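Local structure of HTH-type transcriptional activator AmpR (3KOS) at residues P39-H44 against M196-R201; V52-E57 against T185-R190; G25-L30 against S200-G205; I63-G68 against A81-L86. The protein regulates expression of the beta-lactamase gene as a LysR-type transcription factor, and this chain is its effector-binding domain. One frame throughout, in Å; residues are numbered along the deposited sequence.

In the fold
Contact 4 lies inside the loop closed by contact 2, and contact 2 inside those closed by contacts 1 and 3, which end on the same stretch of helix 194-209. Contacts 1 and 3 share Ser200 and Arg201; their centres are about 11 Å apart. Contacts 1, 2 and 4 all reach the six-stranded mixed sheet. Contact 2 touches contact 1 through Met196 and Arg186, and contact 4 through Thr185 and Arg64. Leu203 of contact 3 packs on Ile63 of contact 4. The centres of contacts 1 and 4 are about 24 Å apart. Contacts 1 to 3 bring the C-terminal part back onto the N-terminal part of the LysR substrate-binding domain; contact 4 joins two nearby strands of the sheet.

Contact 1 of 4, residues P39-H44 against M196-R201; sequences PHIDLH and MREFSR
His40 NE2 donates a hydrogen bond to Glu198 OE1 at 2.9 Å, with an N-H...O angle of 151°. The carboxylate oxygen is met on its syn side, with the donor somewhat out of the carboxylate plane. The oxygen lies near the imidazole plane, so the acid is met at the ring edge, while the carboxylate plane stands 86° from that of the ring. The CG of His40 sits between the backbone N and the carbonyl carbon (chi1 58°), which swings the ring toward the helix although the bond from CA to CB does not aim there. Glu198 extends beyond CG to meet it. If the histidine is protonated, the charges would probably strengthen this pair.

Ile41 lies next to the pair. Its CG1 lies over one face of the His40 ring, toward the rim. Its tip CD1 reaches Glu198 OE1 at 3.5 Å and Glu198 CB at 4.1 Å. The apolar arm therefore flanks the same oxygen that the imidazole grips.

Two residues on, Leu43 turns to the helix again. Its CD2 touches Phe199 CE2 at 4.1 Å, and the two side chains cross at about a right angle. The Phe199 ring also meets Phe34 of helix 20-37 edge-to-face and packs on Leu14 and Ile16 of strand 12-19. Leu43 rests on Leu31 and Phe34 of the same helix 20-37. The whole is a helix packed on the edge strand of a sheet, with a polar pair at one end and an apolar layer beside it, as in the alpha-beta sandwich of LysR effector-binding domains.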
loop_
_atom_site.group_PDB
_atom_site.type_symbol
_atom_site.label_atom_id
_atom_site.label_comp_id
_atom_site.label_asym_id
_atom_site.label_seq_id
_atom_site.Cartn_x
_atom_site.Cartn_y
_atom_site.Cartn_z
ATOM N N PRO A 39 -18.435 -14.495 17.152
ATOM C CA PRO A 39 -18.520 -13.193 17.819
ATOM C C PRO A 39 -17.652 -13.109 19.073
ATOM O O PRO A 39 -17.410 -12.012 19.560
ATOM C CB PRO A 39 -20.001 -13.099 18.202
ATOM C CG PRO A 39 -20.464 -14.517 18.250
ATOM C CD PRO A 39 -19.729 -15.200 17.156
ATOM N N HIS A 40 -17.202 -14.247 19.585
ATOM C CA HIS A 40 -16.438 -14.288 20.830
ATOM C C HIS A 40 -14.957 -14.007 20.625
ATOM O O HIS A 40 -14.192 -13.993 21.589
ATOM C CB HIS A 40 -16.599 -15.658 21.497
ATOM C CG HIS A 40 -16.173 -16.804 20.630
ATOM N ND1 HIS A 40 -16.937 -17.266 19.579
ATOM C CD2 HIS A 40 -15.054 -17.569 20.650
ATOM C CE1 HIS A 40 -16.313 -18.277 18.998
ATOM N NE2 HIS A 40 -15.168 -18.480 19.628
ATOM N N ILE A 41 -14.543 -13.795 19.377
ATOM C CA ILE A 41 -13.135 -13.550 19.098
ATOM C C ILE A 41 -12.877 -12.055 18.869
ATOM O O ILE A 41 -13.583 -11.408 18.103
ATOM C CB ILE A 41 -12.645 -14.384 17.893
ATOM C CG1 ILE A 41 -12.685 -15.873 18.252
ATOM C CG2 ILE A 41 -11.230 -13.969 17.486
ATOM C CD1 ILE A 41 -12.416 -16.805 17.103
ATOM N N ASP A 42 -11.883 -11.530 19.579
ATOM C CA ASP A 42 -11.475 -10.129 19.478
ATOM C C ASP A 42 -10.330 -10.073 18.470
ATOM O O ASP A 42 -9.168 -10.343 18.791
ATOM C CB ASP A 42 -11.043 -9.627 20.854
ATOM C CG ASP A 42 -10.474 -8.217 20.830
ATOM O OD1 ASP A 42 -10.689 -7.487 19.840
ATOM O OD2 ASP A 42 -9.797 -7.846 21.816
ATOM N N LEU A 43 -10.680 -9.750 17.235
ATOM C CA LEU A 43 -9.735 -9.823 16.131
ATOM C C LEU A 43 -9.004 -8.495 15.956
ATOM O O LEU A 43 -9.629 -7.466 15.715
ATOM C CB LEU A 43 -10.481 -10.191 14.848
ATOM C CG LEU A 43 -9.664 -10.293 13.563
ATOM C CD1 LEU A 43 -8.545 -11.293 13.749
ATOM C CD2 LEU A 43 -10.571 -10.702 12.408
ATOM N N HIS A 44 -7.680 -8.530 16.087
ATOM C CA HIS A 44 -6.844 -7.353 15.892
ATOM C C HIS A 44 -6.119 -7.487 14.556
ATOM O O HIS A 44 -5.190 -8.274 14.432
ATOM C CB HIS A 44 -5.805 -7.249 17.003
ATOM C CG HIS A 44 -6.389 -6.967 18.349
ATOM N ND1 HIS A 44 -6.060 -5.847 19.080
ATOM C CD2 HIS A 44 -7.295 -7.650 19.089
ATOM C CE1 HIS A 44 -6.729 -5.859 20.221
ATOM N NE2 HIS A 44 -7.488 -6.940 20.249
HETATM N N MSE A 196 -7.333 -19.093 17.014
HETATM C CA MSE A 196 -6.588 -19.278 15.770
HETATM C C MSE A 196 -7.171 -20.418 14.936
HETATM O O MSE A 196 -7.395 -20.265 13.733
HETATM C CB MSE A 196 -5.098 -19.509 16.060
HETATM C CG MSE A 196 -4.415 -18.275 16.648
HETATM SE SE MSE A 196 -2.674 -18.709 17.475
HETATM C CE MSE A 196 -1.729 -19.306 15.872
ATOM N N ARG A 197 -7.444 -21.558 15.573
ATOM C CA ARG A 197 -7.985 -22.690 14.835
ATOM C C ARG A 197 -9.315 -22.309 14.206
ATOM O O ARG A 197 -9.610 -22.690 13.074
ATOM C CB ARG A 197 -8.156 -23.922 15.747
ATOM C CG ARG A 197 -6.850 -24.628 16.097
ATOM C CD ARG A 197 -7.095 -25.938 16.899
ATOM N NE ARG A 197 -7.477 -25.651 18.277
ATOM C CZ ARG A 197 -6.603 -25.438 19.256
ATOM N NH1 ARG A 197 -5.305 -25.499 19.003
ATOM N NH2 ARG A 197 -7.018 -25.168 20.488
ATOM N N GLU A 198 -10.123 -21.565 14.948
ATOM C CA GLU A 198 -11.434 -21.161 14.462
ATOM C C GLU A 198 -11.344 -20.187 13.297
ATOM O O GLU A 198 -12.037 -20.339 12.291
ATOM C CB GLU A 198 -12.270 -20.600 15.612
ATOM C CG GLU A 198 -12.758 -21.734 16.521
ATOM C CD GLU A 198 -13.418 -21.271 17.795
ATOM O OE1 GLU A 198 -13.320 -20.075 18.134
ATOM O OE2 GLU A 198 -14.029 -22.126 18.474
ATOM N N PHE A 199 -10.481 -19.188 13.428
ATOM C CA PHE A 199 -10.276 -18.261 12.324
ATOM C C PHE A 199 -9.768 -18.975 11.064
ATOM O O PHE A 199 -10.260 -18.729 9.967
ATOM C CB PHE A 199 -9.323 -17.137 12.720
ATOM C CG PHE A 199 -9.058 -16.163 11.605
ATOM C CD1 PHE A 199 -8.002 -16.364 10.737
ATOM C CD2 PHE A 199 -9.895 -15.075 11.405
ATOM C CE1 PHE A 199 -7.755 -15.475 9.695
ATOM C CE2 PHE A 199 -9.660 -14.185 10.363
ATOM C CZ PHE A 199 -8.583 -14.386 9.511
ATOM N N SER A 200 -8.777 -19.850 11.220
ATOM C CA SER A 200 -8.232 -20.590 10.076
ATOM C C SER A 200 -9.283 -21.444 9.401
ATOM O O SER A 200 -9.363 -21.486 8.172
ATOM C CB SER A 200 -7.092 -21.511 10.504
ATOM O OG SER A 200 -5.988 -20.756 10.922
ATOM N N ARG A 201 -10.073 -22.151 10.206
ATOM C CA ARG A 201 -11.131 -22.986 9.649
ATOM C C ARG A 201 -12.164 -22.139 8.920
ATOM O O ARG A 201 -12.617 -22.501 7.830
ATOM C CB ARG A 201 -11.821 -23.826 10.737
ATOM C CG ARG A 201 -10.952 -24.918 11.343
ATOM C CD ARG A 201 -11.799 -26.012 12.022
ATOM N NE ARG A 201 -12.724 -25.479 13.024
ATOM C CZ ARG A 201 -12.536 -25.552 14.342
ATOM N NH1 ARG A 201 -11.455 -26.152 14.839
ATOM N NH2 ARG A 201 -13.439 -25.036 15.165
#

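Contact 2 of 4, residues V52-E57 against T185-R190; sequences VDPAAE and TRLQSR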
loop_
_atom_site.group_PDB
_atom_site.type_symbol
_atom_site.label_atom_id
_atom_site.label_comp_id
_atom_site.label_asym_id
_atom_site.label_seq_id
_atom_site.Cartn_x
_atom_site.Cartn_y
_atom_site.Cartn_z
ATOM N N VAL A 52 7.642 -8.843 6.825
ATOM C CA VAL A 52 7.132 -8.750 8.169
ATOM C C VAL A 52 7.822 -9.780 9.049
ATOM O O VAL A 52 8.247 -10.835 8.581
ATOM C CB VAL A 52 5.607 -8.972 8.184
ATOM C CG1 VAL A 52 5.265 -10.364 7.684
ATOM C CG2 VAL A 52 5.035 -8.718 9.568
ATOM N N ASP A 53 7.952 -9.440 10.319
ATOM C CA ASP A 53 8.569 -10.306 11.305
ATOM C C ASP A 53 7.519 -10.577 12.368
ATOM O O ASP A 53 7.303 -9.750 13.259
ATOM C CB ASP A 53 9.770 -9.602 11.930
ATOM C CG ASP A 53 10.550 -10.495 12.874
ATOM O OD1 ASP A 53 9.938 -11.379 13.514
ATOM O OD2 ASP A 53 11.780 -10.299 12.982
ATOM N N PRO A 54 6.845 -11.732 12.268
ATOM C CA PRO A 54 5.740 -12.046 13.182
ATOM C C PRO A 54 6.152 -11.981 14.646
ATOM O O PRO A 54 5.410 -11.452 15.477
ATOM C CB PRO A 54 5.368 -13.488 12.815
ATOM C CG PRO A 54 5.948 -13.738 11.497
ATOM C CD PRO A 54 7.104 -12.806 11.296
ATOM N N ALA A 55 7.326 -12.519 14.966
ATOM C CA ALA A 55 7.768 -12.531 16.356
ATOM C C ALA A 55 7.893 -11.103 16.873
ATOM O O ALA A 55 7.405 -10.780 17.949
ATOM C CB ALA A 55 9.093 -13.276 16.499
ATOM N N ALA A 56 8.547 -10.253 16.082
ATOM C CA ALA A 56 8.747 -8.857 16.441
ATOM C C ALA A 56 7.423 -8.129 16.649
ATOM O O ALA A 56 7.302 -7.294 17.540
ATOM C CB ALA A 56 9.587 -8.148 15.378
ATOM N N GLU A 57 6.426 -8.449 15.828
ATOM C CA GLU A 57 5.134 -7.775 15.930
ATOM C C GLU A 57 4.169 -8.485 16.869
ATOM O O GLU A 57 3.058 -8.015 17.084
ATOM C CB GLU A 57 4.497 -7.600 14.549
ATOM C CG GLU A 57 5.257 -6.638 13.659
ATOM C CD GLU A 57 4.465 -6.217 12.424
ATOM O OE1 GLU A 57 3.238 -6.475 12.364
ATOM O OE2 GLU A 57 5.077 -5.622 11.512
ATOM N N THR A 185 0.202 -18.298 7.940
ATOM C CA THR A 185 1.339 -18.963 8.566
ATOM C C THR A 185 1.453 -18.666 10.056
ATOM O O THR A 185 1.147 -17.559 10.510
ATOM C CB THR A 185 2.683 -18.633 7.839
ATOM O OG1 THR A 185 3.065 -17.270 8.071
ATOM C CG2 THR A 185 2.544 -18.863 6.347
ATOM N N ARG A 186 1.880 -19.680 10.807
ATOM C CA ARG A 186 2.137 -19.563 12.237
ATOM C C ARG A 186 3.591 -19.962 12.456
ATOM O O ARG A 186 4.036 -20.990 11.946
ATOM C CB ARG A 186 1.210 -20.535 13.000
ATOM C CG ARG A 186 1.471 -20.652 14.489
ATOM C CD ARG A 186 0.655 -21.802 15.124
ATOM N NE ARG A 186 0.966 -23.105 14.532
ATOM C CZ ARG A 186 1.898 -23.930 15.003
ATOM N NH1 ARG A 186 2.601 -23.593 16.074
ATOM N NH2 ARG A 186 2.124 -25.092 14.410
ATOM N N LEU A 187 4.347 -19.152 13.184
ATOM C CA LEU A 187 5.688 -19.586 13.576
ATOM C C LEU A 187 5.525 -20.897 14.324
ATOM O O LEU A 187 4.637 -21.021 15.156
ATOM C CB LEU A 187 6.349 -18.560 14.493
ATOM C CG LEU A 187 6.851 -17.288 13.816
ATOM C CD1 LEU A 187 7.558 -16.400 14.828
ATOM C CD2 LEU A 187 7.784 -17.652 12.666
ATOM N N GLN A 188 6.371 -21.875 14.035
ATOM C CA GLN A 188 6.253 -23.158 14.717
ATOM C C GLN A 188 6.376 -23.002 16.227
ATOM O O GLN A 188 5.835 -23.802 16.983
ATOM C CB GLN A 188 7.251 -24.178 14.167
ATOM C CG GLN A 188 6.914 -24.608 12.745
ATOM C CD GLN A 188 7.612 -25.883 12.315
ATOM O OE1 GLN A 188 8.781 -26.116 12.647
ATOM N NE2 GLN A 188 6.898 -26.717 11.556
ATOM N N SER A 189 7.052 -21.946 16.666
ATOM C CA SER A 189 7.223 -21.702 18.096
ATOM C C SER A 189 6.068 -20.930 18.730
ATOM O O SER A 189 6.066 -20.699 19.937
ATOM C CB SER A 189 8.537 -20.964 18.351
ATOM O OG SER A 189 8.553 -19.728 17.664
ATOM N N ARG A 190 5.092 -20.522 17.924
ATOM C CA ARG A 190 3.935 -19.789 18.437
ATOM C C ARG A 190 2.814 -20.780 18.753
ATOM O O ARG A 190 2.414 -21.559 17.891
ATOM C CB ARG A 190 3.441 -18.772 17.402
ATOM C CG ARG A 190 2.297 -17.875 17.883
ATOM C CD ARG A 190 2.809 -16.658 18.632
ATOM N NE ARG A 190 1.735 -15.813 19.151
ATOM C CZ ARG A 190 1.925 -14.605 19.676
ATOM N NH1 ARG A 190 3.152 -14.091 19.738
ATOM N NH2 ARG A 190 0.894 -13.899 20.127
#
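Pro54 and Ala55, at the start of the short helix 54-57, rest on Leu187 at the end of strand 181-187. This is a surface packing of a helix start against a strand end and its turn, in the alpha-beta effector-binding domain. Along the first segment, Val52 leads in and packs on Leu59 and Thr62 instead. Asp53 is the N-cap. Its OD1 accepts from Ala56 N at 3.1 Å, a nearly straight bond of 172°, and the donor comes from above the carboxylate plane. Its OD2 is hydrogen-bonded to a glycerol molecule, probably from the crystallisation liquor.

Pro54 follows and points at the strand. Its CB comes to 4.2 Å from Leu187 CD1. Ala55 brings its methyl CB to 3.9 Å from that same Leu187 CD1, so one branch of the leucine serves both residues. Leu187 CG lies beside the backbone N (chi1 -75°), which carries this branch over to the helix. Ala56 spends its N-H on the cap. Glu57 N closes the first turn on Asp53 O, and its side chain packs on Tyr110 of the second subunit.

Across the contact, Leu187 begins a type I turn that ends at Arg190. Arg190 N bonds back to Leu187 O at 2.8 Å. Arg186 reaches the end of the turn: its NH1 donates to Arg190 O at 2.7 Å, with the oxygen in the guanidinium plane.

Contact 3 of 4, residues G25-L30 against S200-G205; sequences GCLFPL and SRWLTG
Trp202 of helix 194-209 sets the edge of its six-membered ring against Leu27 and Leu30 of helix 20-37. Two helices of the alpha-beta sandwich cross here, with segment axes 12.0 Å apart and 111° between their directions. From CB, the Trp202 chain turns its CG away from the backbone N (chi1 164°), which sends the indole across to the other helix. Along the ring, CZ3 comes first, 3.9 Å from Leu27 CD1, a methyl that lies in plane at the ring edge. CH2 is next, 3.9 Å from Leu30 CB. CZ2 meets the backbone and lies 3.2 Å from Leu30 O, again near the ring plane. On the pyrrole side, NE1 is hydrogen-bonded to Asp33 OD2. That bond probably helps to fix the rotation of the indole. Phe34 also meets the ring, at a steep angle.

The receiving helix is irregular. It widens at 25-27 and is kinked at Pro29, whose ring nitrogen has no hydrogen to give to the preceding turn. Leu30 N still bonds to Leu27 O.

Leu203 extends the apolar patch. Its methyl CD1 lies 4.2 Å from Leu27 CD1, the same branch that touches the indole.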
loop_
_atom_site.group_PDB
_atom_site.type_symbol
_atom_site.label_atom_id
_atom_site.label_comp_id
_atom_site.label_asym_id
_atom_site.label_seq_id
_atom_site.Cartn_x
_atom_site.Cartn_y
_atom_site.Cartn_z
ATOM N N GLY A 25 -8.404 -6.953 -1.047
ATOM C CA GLY A 25 -8.979 -7.686 -2.158
ATOM C C GLY A 25 -9.767 -8.915 -1.766
ATOM O O GLY A 25 -10.508 -9.456 -2.583
ATOM N N CYS A 26 -9.622 -9.352 -0.520
ATOM C CA CYS A 26 -10.261 -10.597 -0.090
ATOM C C CYS A 26 -10.825 -10.567 1.335
ATOM O O CYS A 26 -12.020 -10.789 1.544
ATOM C CB CYS A 26 -9.283 -11.765 -0.251
ATOM S SG CYS A 26 -9.963 -13.398 0.200
ATOM N N LEU A 27 -9.973 -10.306 2.323
ATOM C CA LEU A 27 -10.376 -10.482 3.720
ATOM C C LEU A 27 -11.402 -9.474 4.228
ATOM O O LEU A 27 -12.378 -9.850 4.875
ATOM C CB LEU A 27 -9.149 -10.468 4.637
ATOM C CG LEU A 27 -9.452 -10.744 6.107
ATOM C CD1 LEU A 27 -10.091 -12.132 6.249
ATOM C CD2 LEU A 27 -8.171 -10.628 6.929
ATOM N N PHE A 28 -11.172 -8.190 3.978
ATOM C CA PHE A 28 -12.025 -7.164 4.566
ATOM C C PHE A 28 -13.501 -7.337 4.201
ATOM O O PHE A 28 -14.365 -7.224 5.067
ATOM C CB PHE A 28 -11.523 -5.749 4.227
ATOM C CG PHE A 28 -10.320 -5.319 5.027
ATOM C CD1 PHE A 28 -9.828 -6.109 6.049
ATOM C CD2 PHE A 28 -9.686 -4.107 4.757
ATOM C CE1 PHE A 28 -8.716 -5.706 6.789
ATOM C CE2 PHE A 28 -8.590 -3.701 5.489
ATOM C CZ PHE A 28 -8.099 -4.494 6.501
ATOM N N PRO A 29 -13.792 -7.632 2.930
ATOM C CA PRO A 29 -15.197 -7.826 2.563
ATOM C C PRO A 29 -15.830 -9.017 3.292
ATOM O O PRO A 29 -17.053 -9.068 3.427
ATOM C CB PRO A 29 -15.127 -8.117 1.066
ATOM C CG PRO A 29 -13.862 -7.431 0.604
ATOM C CD PRO A 29 -12.903 -7.625 1.750
ATOM N N LEU A 30 -15.002 -9.952 3.748
ATOM C CA LEU A 30 -15.506 -11.159 4.411
ATOM C C LEU A 30 -15.564 -11.047 5.929
ATOM O O LEU A 30 -16.090 -11.945 6.595
ATOM C CB LEU A 30 -14.654 -12.364 4.028
ATOM C CG LEU A 30 -14.709 -12.738 2.548
ATOM C CD1 LEU A 30 -13.668 -13.779 2.218
ATOM C CD2 LEU A 30 -16.105 -13.228 2.191
ATOM N N SER A 200 -8.777 -19.850 11.220
ATOM C CA SER A 200 -8.232 -20.590 10.076
ATOM C C SER A 200 -9.283 -21.444 9.401
ATOM O O SER A 200 -9.363 -21.486 8.172
ATOM C CB SER A 200 -7.092 -21.511 10.504
ATOM O OG SER A 200 -5.988 -20.756 10.922
ATOM N N ARG A 201 -10.073 -22.151 10.206
ATOM C CA ARG A 201 -11.131 -22.986 9.649
ATOM C C ARG A 201 -12.164 -22.139 8.920
ATOM O O ARG A 201 -12.617 -22.501 7.830
ATOM C CB ARG A 201 -11.821 -23.826 10.737
ATOM C CG ARG A 201 -10.952 -24.918 11.343
ATOM C CD ARG A 201 -11.799 -26.012 12.022
ATOM N NE ARG A 201 -12.724 -25.479 13.024
ATOM C CZ ARG A 201 -12.536 -25.552 14.342
ATOM N NH1 ARG A 201 -11.455 -26.152 14.839
ATOM N NH2 ARG A 201 -13.439 -25.036 15.165
ATOM N N TRP A 202 -12.545 -21.018 9.522
ATOM C CA TRP A 202 -13.521 -20.137 8.896
ATOM C C TRP A 202 -13.025 -19.632 7.538
ATOM O O TRP A 202 -13.760 -19.646 6.546
ATOM C CB TRP A 202 -13.824 -18.934 9.784
ATOM C CG TRP A 202 -14.514 -17.852 9.013
ATOM C CD1 TRP A 202 -15.838 -17.807 8.669
ATOM C CD2 TRP A 202 -13.916 -16.673 8.463
ATOM N NE1 TRP A 202 -16.098 -16.672 7.946
ATOM C CE2 TRP A 202 -14.936 -15.959 7.801
ATOM C CE3 TRP A 202 -12.616 -16.151 8.468
ATOM C CZ2 TRP A 202 -14.698 -14.745 7.151
ATOM C CZ3 TRP A 202 -12.378 -14.940 7.817
ATOM C CH2 TRP A 202 -13.413 -14.257 7.165
ATOM N N LEU A 203 -11.780 -19.177 7.501
ATOM C CA LEU A 203 -11.249 -18.540 6.290
ATOM C C LEU A 203 -11.078 -19.541 5.141
ATOM O O LEU A 203 -11.544 -19.310 4.030
ATOM C CB LEU A 203 -9.932 -17.814 6.593
ATOM C CG LEU A 203 -9.307 -17.017 5.440
ATOM C CD1 LEU A 203 -10.329 -16.094 4.773
ATOM C CD2 LEU A 203 -8.114 -16.218 5.956
ATOM N N THR A 204 -10.418 -20.661 5.401
ATOM C CA THR A 204 -10.286 -21.669 4.357
ATOM C C THR A 204 -11.683 -22.133 3.920
ATOM O O THR A 204 -11.922 -22.411 2.747
ATOM C CB THR A 204 -9.423 -22.856 4.811
ATOM O OG1 THR A 204 -9.938 -23.367 6.038
ATOM C CG2 THR A 204 -7.983 -22.419 5.028
ATOM N N GLY A 205 -12.614 -22.175 4.861
ATOM C CA GLY A 205 -13.972 -22.579 4.555
ATOM C C GLY A 205 -14.708 -21.588 3.675
ATOM O O GLY A 205 -15.366 -21.968 2.709
#

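Contact 4 of 4, residues I63-G68 against A81-L86; sequences IRYGGG and ALMSPL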
loop_
_atom_site.group_PDB
_atom_site.type_symbol
_atom_site.label_atom_id
_atom_site.label_comp_id
_atom_site.label_asym_id
_atom_site.label_seq_id
_atom_site.Cartn_x
_atom_site.Cartn_y
_atom_site.Cartn_z
ATOM N N ILE A 63 -0.799 -13.423 7.236
ATOM C CA ILE A 63 -1.297 -13.781 5.918
ATOM C C ILE A 63 -0.363 -13.119 4.923
ATOM O O ILE A 63 -0.088 -11.933 5.037
ATOM C CB ILE A 63 -2.746 -13.358 5.714
ATOM C CG1 ILE A 63 -3.650 -14.202 6.639
ATOM C CG2 ILE A 63 -3.128 -13.543 4.249
ATOM C CD1 ILE A 63 -5.126 -13.805 6.610
ATOM N N ARG A 64 0.154 -13.906 3.983
ATOM C CA ARG A 64 1.240 -13.452 3.133
ATOM C C ARG A 64 1.190 -14.084 1.751
ATOM O O ARG A 64 0.502 -15.087 1.529
ATOM C CB ARG A 64 2.576 -13.799 3.797
ATOM C CG ARG A 64 2.833 -15.284 3.873
ATOM C CD ARG A 64 3.676 -15.624 5.100
ATOM N NE ARG A 64 4.901 -14.835 5.150
ATOM C CZ ARG A 64 5.766 -14.869 6.158
ATOM N NH1 ARG A 64 6.860 -14.113 6.127
ATOM N NH2 ARG A 64 5.534 -15.659 7.197
ATOM N N TYR A 65 1.951 -13.500 0.830
ATOM C CA TYR A 65 2.083 -14.016 -0.523
ATOM C C TYR A 65 3.400 -14.768 -0.616
ATOM O O TYR A 65 4.434 -14.262 -0.182
ATOM C CB TYR A 65 2.112 -12.846 -1.510
ATOM C CG TYR A 65 2.394 -13.206 -2.960
ATOM C CD1 TYR A 65 3.698 -13.248 -3.442
ATOM C CD2 TYR A 65 1.356 -13.463 -3.851
ATOM C CE1 TYR A 65 3.967 -13.549 -4.770
ATOM C CE2 TYR A 65 1.614 -13.766 -5.188
ATOM C CZ TYR A 65 2.926 -13.799 -5.636
ATOM O OH TYR A 65 3.205 -14.096 -6.946
ATOM N N GLY A 66 3.367 -15.969 -1.185
ATOM C CA GLY A 66 4.592 -16.725 -1.354
ATOM C C GLY A 66 4.379 -18.155 -1.804
ATOM O O GLY A 66 3.327 -18.499 -2.351
ATOM N N GLY A 67 5.383 -18.993 -1.547
ATOM C CA GLY A 67 5.406 -20.342 -2.081
ATOM C C GLY A 67 5.082 -21.431 -1.076
ATOM O O GLY A 67 5.065 -22.615 -1.426
ATOM N N GLY A 68 4.825 -21.038 0.170
ATOM C CA GLY A 68 4.414 -21.976 1.198
ATOM C C GLY A 68 5.560 -22.722 1.867
ATOM O O GLY A 68 5.335 -23.616 2.684
ATOM N N ALA A 81 -3.178 -16.869 -6.669
ATOM C CA ALA A 81 -2.861 -15.472 -6.910
ATOM C C ALA A 81 -2.312 -15.287 -8.320
ATOM O O ALA A 81 -1.318 -14.585 -8.525
ATOM C CB ALA A 81 -1.861 -14.971 -5.863
ATOM N N LEU A 82 -2.971 -15.918 -9.290
ATOM C CA LEU A 82 -2.548 -15.832 -10.684
ATOM C C LEU A 82 -2.455 -14.386 -11.156
ATOM O O LEU A 82 -3.359 -13.585 -10.924
ATOM C CB LEU A 82 -3.509 -16.606 -11.582
ATOM C CG LEU A 82 -3.635 -18.095 -11.239
ATOM C CD1 LEU A 82 -4.490 -18.805 -12.285
ATOM C CD2 LEU A 82 -2.260 -18.730 -11.160
HETATM N N MSE A 83 -1.357 -14.065 -11.829
HETATM C CA MSE A 83 -1.083 -12.691 -12.247
HETATM C C MSE A 83 -1.207 -12.474 -13.742
HETATM O O MSE A 83 -0.885 -13.352 -14.544
HETATM C CB MSE A 83 0.320 -12.284 -11.828
HETATM C CG MSE A 83 0.546 -12.381 -10.341
HETATM SE SE MSE A 83 2.398 -11.937 -9.909
HETATM C CE MSE A 83 3.069 -11.600 -11.696
ATOM N N SER A 84 -1.654 -11.279 -14.112
ATOM C CA SER A 84 -1.807 -10.922 -15.509
ATOM C C SER A 84 -1.638 -9.406 -15.627
ATOM O O SER A 84 -1.772 -8.688 -14.633
ATOM C CB SER A 84 -3.195 -11.368 -15.986
ATOM O OG SER A 84 -3.298 -11.356 -17.397
ATOM N N PRO A 85 -1.314 -8.910 -16.831
ATOM C CA PRO A 85 -1.203 -7.461 -16.997
ATOM C C PRO A 85 -2.519 -6.761 -16.684
ATOM O O PRO A 85 -3.586 -7.303 -16.964
ATOM C CB PRO A 85 -0.858 -7.308 -18.477
ATOM C CG PRO A 85 -0.067 -8.545 -18.786
ATOM C CD PRO A 85 -0.736 -9.645 -17.978
ATOM N N LEU A 86 -2.421 -5.577 -16.091
ATOM C CA LEU A 86 -3.587 -4.786 -15.718
ATOM C C LEU A 86 -3.260 -3.335 -15.987
ATOM O O LEU A 86 -2.190 -2.874 -15.614
ATOM C CB LEU A 86 -3.882 -4.954 -14.225
ATOM C CG LEU A 86 -4.312 -6.347 -13.772
ATOM C CD1 LEU A 86 -4.235 -6.444 -12.254
ATOM C CD2 LEU A 86 -5.725 -6.664 -14.265
HETATM O O HOH W 1 1.294 -15.458 -8.335
#
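The contact lies in the central mixed sheet of the effector-binding domain, between strand 61-66 and the residues leading into the later part of the broken strand 73-86, with Tyr65 meeting Ala81 and Met83. The domain belongs to the periplasmic-binding-protein clan, in which ligands lie in a cleft between two lobes. A bound MES molecule, probably from the crystallisation liquor, lies about 4 Å from the Tyr65 side chain, consistent with such a pocket.

Tyr65 CG stands opposite the backbone N (chi1 174°), and the ring reaches out to the second segment. Ala81 CB touches it at the edge, near the ring plane, 3.7 Å from CE2. At the far end, Tyr65 OH is 3.8 Å from SE of Met83, here selenomethionine, and the two side chains cross at about a right angle. A water joins the segments. It accepts from Tyr65 OH at 2.7 Å and donates to Ala81 O at 2.8 Å, which gives both polar atoms a partner.

Strand 181-187 runs between the two strands in the sheet, and its Tyr182 packs on Ala81. Beyond 73-86 the next strand is 153-156; Ala81 and Met83 pack on it, and Met83 also touches Glu114 of helix 114-121.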